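Local structure of EAL/GGDEF domain protein (Methylococcus capsulatus, 3ICL) at residues F35-N40 with A145-K150. The protein is of unknown function but belongs to the GGDEF family, whose domains fold as a mixed beta sheet packed against helices. The protein carries 1 engineered substitution. Numbering follows the deposited sequence.
Sequences FLDVDN and AMYHAK. With SO4 (sulfate ion), chain C.
Strand 32-38, the central strand of the GGDEF-domain sheet, packs here against helix 135-152, and a sulfate ion sits beside D37, Y147 and K150. The axes of the two short segments run at 38° to each other. M146, a selenomethionine, is the apolar bridge. M146 SE lies 3.6 Å from CD1 of F35, a Met-aromatic contact that meets the ring obliquely. M146 SE also touches CB of D37 at 3.5 Å. The bend at chi3 (82°) turns the methyl M146 CE over the centre of one face of the Y147 ring, 3.5 Å above its plane. Y147 OH donates a hydrogen bond to sulfate O1 at 2.6 Å, at the ring edge. K150 is extended from CG outward. K150 NZ donates a hydrogen bond to sulfate O4 at 2.7 Å. K150 NZ also forms a long salt bridge with D37 OD2, at 3.8 Å. D37 OD2 lies 2.8 Å from sulfate O4. D39 runs past K150 in the opposite direction, with D39 OD1 3.6 Å from K150 CD; D39 OD2 is hydrogen-bonded to S122 OG on the neighbouring strand. K81 NZ also hydrogen-bonds the sulfate. The ion is probably from the crystallisation liquor. Its setting is consistent with an anion-holding pocket beside the hairpin bearing the signature sequence, here GGDKF, in a helix-on-sheet arrangement typical of the GGDEF fold.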
ATOM      1  N   PHE A  35       2.457   2.065  -2.918  1.00 15.31           N
ATOM      2  CA  PHE A  35       2.346   3.049  -1.849  1.00 14.31           C
ATOM      3  C   PHE A  35       0.868   3.425  -1.858  1.00 15.09           C
ATOM      4  O   PHE A  35       0.392   4.074  -2.786  1.00 16.32           O
ATOM      5  CB  PHE A  35       3.221   4.272  -2.162  1.00 10.51           C
ATOM      6  CG  PHE A  35       3.904   4.866  -0.954  1.00 15.00           C
ATOM      7  CD1 PHE A  35       3.165   5.303   0.145  1.00 20.44           C
ATOM      8  CD2 PHE A  35       5.291   5.018  -0.931  1.00  9.94           C
ATOM      9  CE1 PHE A  35       3.796   5.887   1.250  1.00 20.32           C
ATOM     10  CE2 PHE A  35       5.935   5.603   0.171  1.00 12.94           C
ATOM     11  CZ  PHE A  35       5.186   6.038   1.260  1.00 15.71           C
ATOM     12  N   LEU A  36       0.147   3.002  -0.828  1.00 14.15           N
ATOM     13  CA  LEU A  36      -1.286   3.248  -0.744  1.00 14.68           C
ATOM     14  C   LEU A  36      -1.651   4.378   0.201  1.00 16.34           C
ATOM     15  O   LEU A  36      -1.083   4.517   1.284  1.00 19.54           O
ATOM     16  CB  LEU A  36      -1.986   1.956  -0.324  1.00 14.10           C
ATOM     17  CG  LEU A  36      -3.510   1.907  -0.236  1.00 15.50           C
ATOM     18  CD1 LEU A  36      -3.954   0.457  -0.400  1.00 18.28           C
ATOM     19  CD2 LEU A  36      -3.986   2.474   1.086  1.00 14.72           C
ATOM     20  N   ASP A  37      -2.623   5.177  -0.219  1.00 15.67           N
ATOM     21  CA  ASP A  37      -3.074   6.312   0.570  1.00 16.58           C
ATOM     22  C   ASP A  37      -4.566   6.181   0.825  1.00 22.39           C
ATOM     23  O   ASP A  37      -5.337   5.919  -0.103  1.00 19.78           O
ATOM     24  CB  ASP A  37      -2.822   7.605  -0.211  1.00 12.32           C
ATOM     25  CG  ASP A  37      -3.079   8.850   0.604  1.00 18.77           C
ATOM     26  OD1 ASP A  37      -3.737   8.768   1.666  1.00 20.37           O
ATOM     27  OD2 ASP A  37      -2.623   9.927   0.169  1.00 21.90           O
ATOM     28  N   VAL A  38      -4.968   6.327   2.082  1.00 15.64           N
ATOM     29  CA  VAL A  38      -6.388   6.297   2.402  1.00 16.38           C
ATOM     30  C   VAL A  38      -6.715   7.775   2.281  1.00 16.17           C
ATOM     31  O   VAL A  38      -6.547   8.551   3.225  1.00 19.14           O
ATOM     32  CB  VAL A  38      -6.658   5.789   3.826  1.00 21.05           C
ATOM     33  CG1 VAL A  38      -8.151   5.814   4.113  1.00 26.61           C
ATOM     34  CG2 VAL A  38      -6.136   4.365   3.968  1.00 19.61           C
ATOM     35  N   ASP A  39      -7.145   8.154   1.083  1.00 21.08           N
ATOM     36  CA  ASP A  39      -7.447   9.539   0.753  1.00 26.45           C
ATOM     37  C   ASP A  39      -8.355  10.319   1.690  1.00 28.49           C
ATOM     38  O   ASP A  39      -8.061  11.470   2.008  1.00 28.55           O
ATOM     39  CB  ASP A  39      -8.016   9.630  -0.668  1.00 23.40           C
ATOM     40  CG  ASP A  39      -7.055   9.101  -1.722  1.00 21.82           C
ATOM     41  OD1 ASP A  39      -5.831   9.073  -1.468  1.00 16.98           O
ATOM     42  OD2 ASP A  39      -7.529   8.725  -2.816  1.00 20.04           O
ATOM     43  N   ASN A  40      -9.453   9.714   2.134  1.00 19.20           N
ATOM     44  CA  ASN A  40     -10.385  10.434   2.999  1.00 25.89           C
ATOM     45  C   ASN A  40     -10.280  10.096   4.486  1.00 30.98           C
ATOM     46  O   ASN A  40     -11.200  10.360   5.261  1.00 32.19           O
ATOM     47  CB  ASN A  40     -11.823  10.213   2.496  1.00 21.10           C
ATOM     48  CG  ASN A  40     -12.267   8.765   2.597  1.00 26.99           C
ATOM     49  OD1 ASN A  40     -11.444   7.850   2.664  1.00 27.88           O
ATOM     50  ND2 ASN A  40     -13.578   8.550   2.591  1.00 29.61           N
ATOM     51  N   ALA A 145       4.099   8.604  -7.672  1.00 13.62           N
ATOM     52  CA  ALA A 145       3.040   8.066  -8.523  1.00 14.15           C
ATOM     53  C   ALA A 145       1.720   8.090  -7.752  1.00 12.35           C
ATOM     54  O   ALA A 145       0.661   8.381  -8.309  1.00 17.53           O
ATOM     55  CB  ALA A 145       3.378   6.641  -8.936  1.00 12.39           C
HETATM   56  N   MSE A 146       1.796   7.788  -6.460  1.00 10.19           N
HETATM   57  CA  MSE A 146       0.616   7.777  -5.603  1.00 12.68           C
HETATM   58  C   MSE A 146      -0.068   9.145  -5.592  1.00 16.50           C
HETATM   59  O   MSE A 146      -1.258   9.251  -5.886  1.00 19.65           O
HETATM   60  CB  MSE A 146       1.020   7.399  -4.178  1.00 11.78           C
HETATM   61  CG  MSE A 146      -0.147   7.181  -3.229  1.00 15.64           C
HETATM   62 SE   MSE A 146       0.455   7.024  -1.388  1.00 29.37          SE
HETATM   63  CE  MSE A 146       0.604   8.930  -1.003  1.00 19.59           C
ATOM     64  N   TYR A 147       0.684  10.189  -5.247  1.00 18.73           N
ATOM     65  CA  TYR A 147       0.129  11.536  -5.200  1.00 19.87           C
ATOM     66  C   TYR A 147      -0.388  11.985  -6.558  1.00 20.01           C
ATOM     67  O   TYR A 147      -1.351  12.744  -6.636  1.00 19.61           O
ATOM     68  CB  TYR A 147       1.170  12.528  -4.665  1.00 22.73           C
ATOM     69  CG  TYR A 147       1.324  12.468  -3.160  1.00 17.91           C
ATOM     70  CD1 TYR A 147       0.245  12.750  -2.323  1.00 23.52           C
ATOM     71  CD2 TYR A 147       2.538  12.113  -2.576  1.00 18.58           C
ATOM     72  CE1 TYR A 147       0.368  12.679  -0.938  1.00 25.29           C
ATOM     73  CE2 TYR A 147       2.675  12.038  -1.192  1.00 22.17           C
ATOM     74  CZ  TYR A 147       1.583  12.322  -0.381  1.00 25.32           C
ATOM     75  OH  TYR A 147       1.702  12.234   0.984  1.00 24.83           O
ATOM     76  N   HIS A 148       0.246  11.523  -7.631  1.00 21.37           N
ATOM     77  CA  HIS A 148      -0.212  11.876  -8.970  1.00 23.02           C
ATOM     78  C   HIS A 148      -1.599  11.275  -9.162  1.00 27.70           C
ATOM     79  O   HIS A 148      -2.522  11.940  -9.639  1.00 28.35           O
ATOM     80  CB  HIS A 148       0.747  11.324 -10.031  1.00 26.46           C
ATOM     81  CG  HIS A 148       1.948  12.188 -10.270  1.00 37.97           C
ATOM     82  ND1 HIS A 148       3.071  11.736 -10.928  1.00 41.50           N
ATOM     83  CD2 HIS A 148       2.189  13.485  -9.963  1.00 41.54           C
ATOM     84  CE1 HIS A 148       3.954  12.716 -11.014  1.00 36.24           C
ATOM     85  NE2 HIS A 148       3.443  13.788 -10.437  1.00 40.88           N
ATOM     86  N   ALA A 149      -1.736  10.011  -8.778  1.00 24.84           N
ATOM     87  CA  ALA A 149      -3.006   9.311  -8.889  1.00 25.07           C
ATOM     88  C   ALA A 149      -4.066  10.056  -8.083  1.00 25.19           C
ATOM     89  O   ALA A 149      -5.132  10.384  -8.596  1.00 30.53           O
ATOM     90  CB  ALA A 149      -2.860   7.878  -8.371  1.00 20.29           C
ATOM     91  N   LYS A 150      -3.751  10.334  -6.823  1.00 15.42           N
ATOM     92  CA  LYS A 150      -4.666  11.035  -5.928  1.00 20.40           C
ATOM     93  C   LYS A 150      -5.140  12.367  -6.504  1.00 26.03           C
ATOM     94  O   LYS A 150      -6.269  12.791  -6.261  1.00 24.94           O
ATOM     95  CB  LYS A 150      -3.989  11.282  -4.578  1.00 20.79           C
ATOM     96  CG  LYS A 150      -4.911  11.870  -3.522  1.00 28.88           C
ATOM     97  CD  LYS A 150      -4.165  12.148  -2.227  1.00 32.70           C
ATOM     98  CE  LYS A 150      -5.076  12.786  -1.199  1.00 38.37           C
ATOM     99  NZ  LYS A 150      -4.310  13.331  -0.043  1.00 43.54           N
TER
HETATM  100  S   SO4 C 171      -1.732  13.046   2.610  1.00 50.39           S
HETATM  101  O1  SO4 C 171      -0.370  12.479   2.611  1.00 50.39           O
HETATM  102  O2  SO4 C 171      -2.244  13.083   3.996  1.00 60.32           O
HETATM  103  O3  SO4 C 171      -1.693  14.414   2.058  1.00 47.78           O
HETATM  104  O4  SO4 C 171      -2.622  12.202   1.786  1.00 43.81           O